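Local coordinates for N-acetylneuraminic acid outer membrane channel protein NanC (Escherichia coli, PDB 2WJQ) that forms an outer membrane channel, open at low membrane potentials and weakly anion-selective, that lets the sialic acid N-acetylneuraminate enter the bacterium, at residues 186-191 / 204-209; 11-16 / 37-42. All coordinates share one frame; numbering follows the deposited sequence.

Interaction 1: residues 186-191 / 204-209; sequences EYDYLD and ENSYRI. With OCT (N-octane), chain G; LDA (lauryl dimethylamine-N-oxide), chain M; OCT (N-octane), chain H.
Arg208 of 204-209 runs alongside Glu186 of 186-191 and reaches across Asp188, and its side chain can be followed atom by atom. CB of Arg208 rests on CB of Glu186 at 3.9 Å. The chain then extends from CG to NE, and this carries both CD and NE past Asp188 OD2. Asp188 OD2 lies over one face of the guanidinium, 3.1 Å from Arg208 NH1; no N-H points at it, so this salt bridge rests on charge alone. At the edge, NH1 of Arg208 donates to Glu186 OE1 (3.0 Å, 146°), meeting it from above the carboxylate plane; the two planes stand 85° apart. Outside the segments, NH2 pairs with Glu17, so three acids hold one arginine.

The opposite face of the sheet carries Tyr187, Tyr189, Asn205 and Tyr207. The Tyr187 ring swings away from its own backbone N (chi1 167°) and lies beside Tyr207, CD1 of Tyr187 being 3.7 Å from CE2 of Tyr207, while the octane of chain G passes over one ring face. ND2 of Asn205 lies at the ring edge near Tyr187 OH, in a weak bond whose 2.5 Å is doubtfully short. Replacing Tyr187 by alanine is likely to deprive Tyr207 CE2 of its aromatic neighbour, leave Asn205 ND2 without the phenol oxygen and take away the ring under the octane.

Backbone bonds join the antiparallel strands, whose axes approach to 4.7 Å; Asp188 N to Ser206 O measures 2.8 Å. Strand 181-189 pairs on its other edge with 165-175, and 199-214 with 2-10, placing the contact within the barrel wall, acids and arginine inward, tyrosines toward the hydrocarbon.

Interaction 2: residues 11-16 / 37-42; sequences SGSHAY and NTWNTI. With LDA (lauryl dimethylamine-N-oxide), chain M.
Ala15 and Trp39 form the tight part of this contact. The methyl CB of Ala15 sits over one face of the indole, 3.8 Å from the centroid of the Trp39 six-membered ring and 25° off its normal, a CH-pi contact. Trp39 CG stands anti to the backbone N (chi1 170°), which swings the indole back over the 11-16 segment, where its outer end also brushes CB of Ser13. Beneath this cover the backbones come close: the non-hydrogen-bonded pair Ala15 and Thr41 has its CA atoms 4.1 Å apart. The next pair is bonded both ways, Tyr16 N to Asn40 O at 2.8 Å and Asn40 N to Tyr16 O at 2.9 Å. One step further out, Ile42 N gives a nearly straight bond to His14 O (3.0 Å, 169°), and Ile42 bridges two neighbours, with CD1 at the edge of the His14 imidazole and CG2 3.5 Å from Tyr16 CE2.

The margins are looser and partly wet. One water donates to Ser13 O but reaches Thr41 OG1 only weakly, and Trp39 NE1 also gives that hydroxyl no more than a weak bond. A second water donates to Asn40 OD1 and, weakly, to Tyr16 O. On the face carrying Tyr16 and Asn40 the detergent takes over: its C4 lies over one face of the Tyr16 ring, and its head methyl CM1 is 3.5 Å from Asn40 CB.

Toward strand 2-10, His14, with left-handed helical backbone angles, and Ala15 both face Arg10, which fits a G1 beta bulge; toward 37-42 the contact is the extracellular end of the hairpin of strands 15-25 and 30-41, in an antiparallel outer-membrane beta barrel.

In the fold
Interaction 2 (11-16 with 37-42) comes first along the chain and interaction 1 (186-191 with 204-209) much later, yet their centres lie about 12 Å apart. Strand 2-10 explains this: it pairs with 199-214 on one edge and with 15-25 on the other, so the first and last strands meet and the barrel closes. The two contacts also touch directly, Glu204 OE1 lying 2.5 Å from Ser13 OG and Asn205 O 2.8 Å from Ser11 N, both probable hydrogen bonds. A single detergent molecule spans the pair outside, its head by Asn40 and its tail end by Ile209. Together they form part of the channel wall near its extracellular rim.

Interaction 1: residues 186-191 / 204-209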
loop_
_atom_site.group_PDB
_atom_site.type_symbol
_atom_site.label_atom_id
_atom_site.label_comp_id
_atom_site.label_asym_id
_atom_site.label_seq_id
_atom_site.Cartn_x
_atom_site.Cartn_y
_atom_site.Cartn_z
ATOM N N GLU A 186 -12.808 -4.728 -2.372
ATOM C CA GLU A 186 -11.574 -5.146 -1.746
ATOM C C GLU A 186 -11.799 -5.576 -0.306
ATOM O O GLU A 186 -12.596 -4.970 0.422
ATOM C CB GLU A 186 -10.555 -4.002 -1.855
ATOM C CG GLU A 186 -9.321 -4.146 -1.004
ATOM C CD GLU A 186 -8.344 -2.978 -1.166
ATOM O OE1 GLU A 186 -7.349 -2.932 -0.406
ATOM O OE2 GLU A 186 -8.561 -2.120 -2.055
ATOM N N TYR A 187 -11.125 -6.651 0.077
ATOM C CA TYR A 187 -11.058 -7.081 1.468
ATOM C C TYR A 187 -9.595 -7.117 1.854
ATOM O O TYR A 187 -8.772 -7.676 1.100
ATOM C CB TYR A 187 -11.684 -8.478 1.663
ATOM C CG TYR A 187 -11.342 -9.037 3.011
ATOM C CD1 TYR A 187 -11.977 -8.560 4.150
ATOM C CD2 TYR A 187 -10.344 -9.989 3.160
ATOM C CE1 TYR A 187 -11.639 -9.023 5.398
ATOM C CE2 TYR A 187 -9.984 -10.451 4.413
ATOM C CZ TYR A 187 -10.641 -9.966 5.530
ATOM O OH TYR A 187 -10.293 -10.414 6.777
ATOM N N ASP A 188 -9.266 -6.534 3.017
ATOM C CA ASP A 188 -7.920 -6.656 3.587
ATOM C C ASP A 188 -7.964 -7.238 5.001
ATOM O O ASP A 188 -8.876 -6.944 5.777
ATOM C CB ASP A 188 -7.185 -5.319 3.639
ATOM C CG ASP A 188 -7.476 -4.455 2.460
ATOM O OD1 ASP A 188 -6.941 -4.770 1.373
ATOM O OD2 ASP A 188 -8.243 -3.478 2.627
ATOM N N TYR A 189 -7.017 -8.102 5.306
ATOM C CA TYR A 189 -6.780 -8.481 6.691
ATOM C C TYR A 189 -5.455 -7.828 7.091
ATOM O O TYR A 189 -4.419 -8.068 6.497
ATOM C CB TYR A 189 -6.776 -9.996 6.907
ATOM C CG TYR A 189 -6.572 -10.344 8.355
ATOM C CD1 TYR A 189 -5.427 -11.005 8.793
ATOM C CD2 TYR A 189 -7.490 -9.917 9.311
ATOM C CE1 TYR A 189 -5.228 -11.271 10.156
ATOM C CE2 TYR A 189 -7.307 -10.188 10.651
ATOM C CZ TYR A 189 -6.187 -10.859 11.067
ATOM O OH TYR A 189 -6.054 -11.088 12.416
ATOM N N LEU A 190 -5.516 -6.962 8.090
ATOM C CA LEU A 190 -4.359 -6.140 8.461
ATOM C C LEU A 190 -3.768 -6.612 9.782
ATOM O O LEU A 190 -3.178 -5.818 10.514
ATOM C CB LEU A 190 -4.805 -4.669 8.544
ATOM C CG LEU A 190 -5.437 -4.108 7.255
ATOM C CD1 LEU A 190 -5.829 -2.642 7.381
ATOM C CD2 LEU A 190 -4.494 -4.290 6.076
ATOM N N ASP A 191 -3.901 -7.910 10.090
ATOM C CA ASP A 191 -3.319 -8.464 11.324
ATOM C C ASP A 191 -4.099 -7.904 12.535
ATOM O O ASP A 191 -5.188 -7.319 12.373
ATOM C CB ASP A 191 -1.821 -8.093 11.382
ATOM C CG ASP A 191 -0.962 -9.125 12.094
ATOM O OD1 ASP A 191 -1.274 -9.474 13.268
ATOM O OD2 ASP A 191 0.064 -9.533 11.498
ATOM N N GLU A 204 -8.095 -6.660 12.689
ATOM C CA GLU A 204 -8.385 -5.529 11.816
ATOM C C GLU A 204 -8.800 -6.020 10.417
ATOM O O GLU A 204 -7.954 -6.282 9.566
ATOM C CB GLU A 204 -7.153 -4.611 11.715
ATOM C CG GLU A 204 -7.388 -3.259 10.996
ATOM C CD GLU A 204 -8.038 -2.217 11.895
ATOM O OE1 GLU A 204 -7.535 -1.084 11.998
ATOM O OE2 GLU A 204 -9.079 -2.529 12.495
ATOM N N ASN A 205 -10.100 -6.168 10.214
ATOM C CA ASN A 205 -10.674 -6.505 8.907
ATOM C C ASN A 205 -10.994 -5.201 8.195
ATOM O O ASN A 205 -11.493 -4.267 8.807
ATOM C CB ASN A 205 -11.952 -7.329 9.081
ATOM C CG ASN A 205 -11.690 -8.675 9.747
ATOM O OD1 ASN A 205 -12.077 -8.902 10.901
ATOM N ND2 ASN A 205 -11.041 -9.564 9.034
ATOM N N SER A 206 -10.673 -5.114 6.921
ATOM C CA SER A 206 -10.858 -3.881 6.177
ATOM C C SER A 206 -11.681 -4.185 4.923
ATOM O O SER A 206 -11.384 -5.125 4.190
ATOM C CB SER A 206 -9.491 -3.275 5.845
ATOM O OG SER A 206 -9.572 -2.203 4.934
ATOM N N TYR A 207 -12.735 -3.412 4.723
ATOM C CA TYR A 207 -13.640 -3.610 3.603
ATOM C C TYR A 207 -13.653 -2.322 2.814
ATOM O O TYR A 207 -13.972 -1.268 3.373
ATOM C CB TYR A 207 -15.041 -3.927 4.117
ATOM C CG TYR A 207 -15.061 -5.046 5.141
ATOM C CD1 TYR A 207 -14.999 -4.776 6.518
ATOM C CD2 TYR A 207 -15.107 -6.376 4.739
ATOM C CE1 TYR A 207 -15.007 -5.820 7.463
ATOM C CE2 TYR A 207 -15.123 -7.417 5.670
ATOM C CZ TYR A 207 -15.069 -7.143 7.022
ATOM O OH TYR A 207 -15.075 -8.189 7.928
ATOM N N ARG A 208 -13.335 -2.407 1.523
ATOM C CA ARG A 208 -13.197 -1.224 0.660
ATOM C C ARG A 208 -13.962 -1.339 -0.656
ATOM O O ARG A 208 -14.147 -2.432 -1.209
ATOM C CB ARG A 208 -11.721 -0.963 0.373
ATOM C CG ARG A 208 -10.922 -0.512 1.585
ATOM C CD ARG A 208 -9.458 -0.659 1.363
ATOM N NE ARG A 208 -8.703 -0.191 2.519
ATOM C CZ ARG A 208 -7.395 -0.355 2.673
ATOM N NH1 ARG A 208 -6.672 -0.957 1.737
ATOM N NH2 ARG A 208 -6.809 0.108 3.754
ATOM N N ILE A 209 -14.424 -0.192 -1.139
ATOM C CA ILE A 209 -15.018 -0.091 -2.456
ATOM C C ILE A 209 -14.435 1.129 -3.127
ATOM O O ILE A 209 -14.179 2.166 -2.491
ATOM C CB ILE A 209 -16.563 0.035 -2.401
ATOM C CG1 ILE A 209 -17.189 -1.172 -1.709
ATOM C CG2 ILE A 209 -17.161 0.081 -3.816
ATOM C CD1 ILE A 209 -18.716 -0.965 -1.420
HETATM C C1 OCT G . -13.394 -12.530 2.840
HETATM C C2 OCT G . -14.129 -11.914 4.034
HETATM C C3 OCT G . -13.621 -12.467 5.378
HETATM C C4 OCT G . -14.501 -11.966 6.525
HETATM C C5 OCT G . -13.898 -12.251 7.906
HETATM C C6 OCT G . -14.673 -11.500 9.008
HETATM C C7 OCT G . -15.176 -12.424 10.128
HETATM C C8 OCT G . -16.562 -11.991 10.619
HETATM N N1 LDA M . -17.844 9.567 9.656
HETATM O O1 LDA M . -18.499 10.635 9.694
HETATM C CM1 LDA M . -16.951 9.530 10.826
HETATM C CM2 LDA M . -18.769 8.430 9.792
HETATM C C1 LDA M . -17.052 9.458 8.426
HETATM C C2 LDA M . -17.938 9.485 7.174
HETATM C C3 LDA M . -17.102 9.226 5.916
HETATM C C4 LDA M . -17.484 7.921 5.216
HETATM C C5 LDA M . -16.446 7.523 4.166
HETATM C C6 LDA M . -16.969 6.505 3.146
HETATM C C7 LDA M . -16.668 5.066 3.549
HETATM C C8 LDA M . -17.203 4.039 2.554
HETATM C C9 LDA M . -17.158 2.646 3.172
HETATM C C10 LDA M . -17.322 1.521 2.155
HETATM C C11 LDA M . -17.620 0.206 2.864
HETATM C C12 LDA M . -17.078 -1.000 2.102
HETATM C C1 OCT H . -9.137 -15.366 1.720
HETATM C C2 OCT H . -9.461 -14.207 2.673
HETATM C C3 OCT H . -9.778 -14.686 4.102
HETATM C C4 OCT H . -8.760 -14.153 5.130
HETATM C C5 OCT H . -8.896 -14.843 6.499
HETATM C C6 OCT H . -9.082 -13.857 7.668
HETATM C C7 OCT H . -10.495 -13.955 8.276
HETATM C C8 OCT H . -10.464 -13.952 9.811
#

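Interaction 2: residues 11-16 / 37-42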
loop_
_atom_site.group_PDB
_atom_site.type_symbol
_atom_site.label_atom_id
_atom_site.label_comp_id
_atom_site.label_asym_id
_atom_site.label_seq_id
_atom_site.Cartn_x
_atom_site.Cartn_y
_atom_site.Cartn_z
ATOM N N SER A 11 -12.641 -2.658 10.808
ATOM C CA SER A 11 -13.502 -3.211 11.861
ATOM C C SER A 11 -12.898 -3.133 13.277
ATOM O O SER A 11 -13.627 -2.993 14.261
ATOM C CB SER A 11 -13.818 -4.677 11.556
ATOM O OG SER A 11 -12.665 -5.482 11.834
ATOM N N GLY A 12 -11.582 -3.255 13.394
ATOM C CA GLY A 12 -10.943 -3.253 14.722
ATOM C C GLY A 12 -10.848 -1.853 15.274
ATOM O O GLY A 12 -11.238 -1.584 16.401
ATOM N N SER A 13 -10.371 -0.939 14.445
ATOM C CA SER A 13 -10.242 0.451 14.823
ATOM C C SER A 13 -11.535 1.269 14.704
ATOM O O SER A 13 -11.552 2.429 15.105
ATOM C CB SER A 13 -9.150 1.117 13.977
ATOM O OG SER A 13 -7.966 0.345 13.991
ATOM N N HIS A 14 -12.596 0.689 14.150
ATOM C CA HIS A 14 -13.869 1.407 13.966
ATOM C C HIS A 14 -13.642 2.733 13.252
ATOM O O HIS A 14 -14.022 3.790 13.747
ATOM C CB HIS A 14 -14.564 1.678 15.306
ATOM C CG HIS A 14 -15.041 0.450 16.008
ATOM N ND1 HIS A 14 -16.382 0.171 16.193
ATOM C CD2 HIS A 14 -14.362 -0.568 16.585
ATOM C CE1 HIS A 14 -16.506 -0.971 16.850
ATOM N NE2 HIS A 14 -15.294 -1.447 17.087
ATOM N N ALA A 15 -12.969 2.677 12.109
ATOM C CA ALA A 15 -12.556 3.872 11.392
ATOM C C ALA A 15 -12.984 3.770 9.945
ATOM O O ALA A 15 -12.828 2.716 9.332
ATOM C CB ALA A 15 -11.043 4.031 11.451
ATOM N N TYR A 16 -13.522 4.867 9.418
ATOM C CA TYR A 16 -13.715 5.030 7.979
ATOM C C TYR A 16 -12.487 5.666 7.371
ATOM O O TYR A 16 -11.869 6.546 7.984
ATOM C CB TYR A 16 -14.904 5.931 7.677
ATOM C CG TYR A 16 -16.217 5.294 7.957
ATOM C CD1 TYR A 16 -16.706 4.294 7.139
ATOM C CD2 TYR A 16 -16.977 5.686 9.051
ATOM C CE1 TYR A 16 -17.914 3.703 7.396
ATOM C CE2 TYR A 16 -18.197 5.109 9.303
ATOM C CZ TYR A 16 -18.654 4.137 8.483
ATOM O OH TYR A 16 -19.849 3.565 8.750
ATOM N N ASN A 37 -5.185 10.668 1.938
ATOM C CA ASN A 37 -5.957 9.711 2.710
ATOM C C ASN A 37 -6.553 10.408 3.914
ATOM O O ASN A 37 -5.882 11.237 4.551
ATOM C CB ASN A 37 -5.076 8.564 3.219
ATOM C CG ASN A 37 -4.597 7.669 2.122
ATOM O OD1 ASN A 37 -5.336 6.797 1.644
ATOM N ND2 ASN A 37 -3.347 7.838 1.731
ATOM N N THR A 38 -7.810 10.089 4.223
ATOM C CA THR A 38 -8.483 10.637 5.402
ATOM C C THR A 38 -8.894 9.432 6.274
ATOM O O THR A 38 -9.101 8.299 5.772
ATOM C CB THR A 38 -9.675 11.556 5.005
ATOM O OG1 THR A 38 -9.228 12.551 4.064
ATOM C CG2 THR A 38 -10.242 12.316 6.203
ATOM N N TRP A 39 -8.980 9.670 7.571
ATOM C CA TRP A 39 -9.255 8.642 8.555
ATOM C C TRP A 39 -10.162 9.287 9.593
ATOM O O TRP A 39 -9.807 10.344 10.117
ATOM C CB TRP A 39 -7.929 8.183 9.179
ATOM C CG TRP A 39 -8.023 7.289 10.384
ATOM C CD1 TRP A 39 -8.452 7.634 11.647
ATOM C CD2 TRP A 39 -7.638 5.918 10.455
ATOM N NE1 TRP A 39 -8.369 6.549 12.485
ATOM C CE2 TRP A 39 -7.867 5.485 11.782
ATOM C CE3 TRP A 39 -7.125 5.008 9.527
ATOM C CZ2 TRP A 39 -7.597 4.176 12.201
ATOM C CZ3 TRP A 39 -6.852 3.714 9.943
ATOM C CH2 TRP A 39 -7.088 3.310 11.272
ATOM N N ASN A 40 -11.329 8.671 9.839
ATOM C CA ASN A 40 -12.323 9.151 10.810
ATOM C C ASN A 40 -12.806 7.994 11.686
ATOM O O ASN A 40 -13.470 7.070 11.189
ATOM C CB ASN A 40 -13.544 9.730 10.105
ATOM C CG ASN A 40 -13.292 11.092 9.476
ATOM O OD1 ASN A 40 -13.175 11.205 8.253
ATOM N ND2 ASN A 40 -13.257 12.143 10.305
ATOM N N THR A 41 -12.487 8.060 12.980
ATOM C CA THR A 41 -12.939 7.072 13.941
ATOM C C THR A 41 -14.373 7.426 14.328
ATOM O O THR A 41 -14.673 8.592 14.561
ATOM C CB THR A 41 -12.031 7.055 15.201
ATOM O OG1 THR A 41 -10.712 6.646 14.829
ATOM C CG2 THR A 41 -12.578 6.085 16.279
ATOM N N ILE A 42 -15.253 6.428 14.389
ATOM C CA ILE A 42 -16.646 6.653 14.796
ATOM C C ILE A 42 -16.770 6.688 16.327
ATOM O O ILE A 42 -16.020 5.988 17.033
ATOM C CB ILE A 42 -17.584 5.576 14.228
ATOM C CG1 ILE A 42 -17.384 4.231 14.945
ATOM C CG2 ILE A 42 -17.375 5.441 12.725
ATOM C CD1 ILE A 42 -18.158 3.084 14.322
HETATM N N1 LDA M . -17.844 9.567 9.656
HETATM O O1 LDA M . -18.499 10.635 9.694
HETATM C CM1 LDA M . -16.951 9.530 10.826
HETATM C CM2 LDA M . -18.769 8.430 9.792
HETATM C C1 LDA M . -17.052 9.458 8.426
HETATM C C2 LDA M . -17.938 9.485 7.174
HETATM C C3 LDA M . -17.102 9.226 5.916
HETATM C C4 LDA M . -17.484 7.921 5.216
HETATM C C5 LDA M . -16.446 7.523 4.166
HETATM C C6 LDA M . -16.969 6.505 3.146
HETATM C C7 LDA M . -16.668 5.066 3.549
HETATM C C8 LDA M . -17.203 4.039 2.554
HETATM C C9 LDA M . -17.158 2.646 3.172
HETATM C C10 LDA M . -17.322 1.521 2.155
HETATM C C11 LDA M . -17.620 0.206 2.864
HETATM C C12 LDA M . -17.078 -1.000 2.102
HETATM O O HOH W 1 -9.713 3.767 16.521
HETATM O O HOH W 2 -12.630 8.978 6.544
#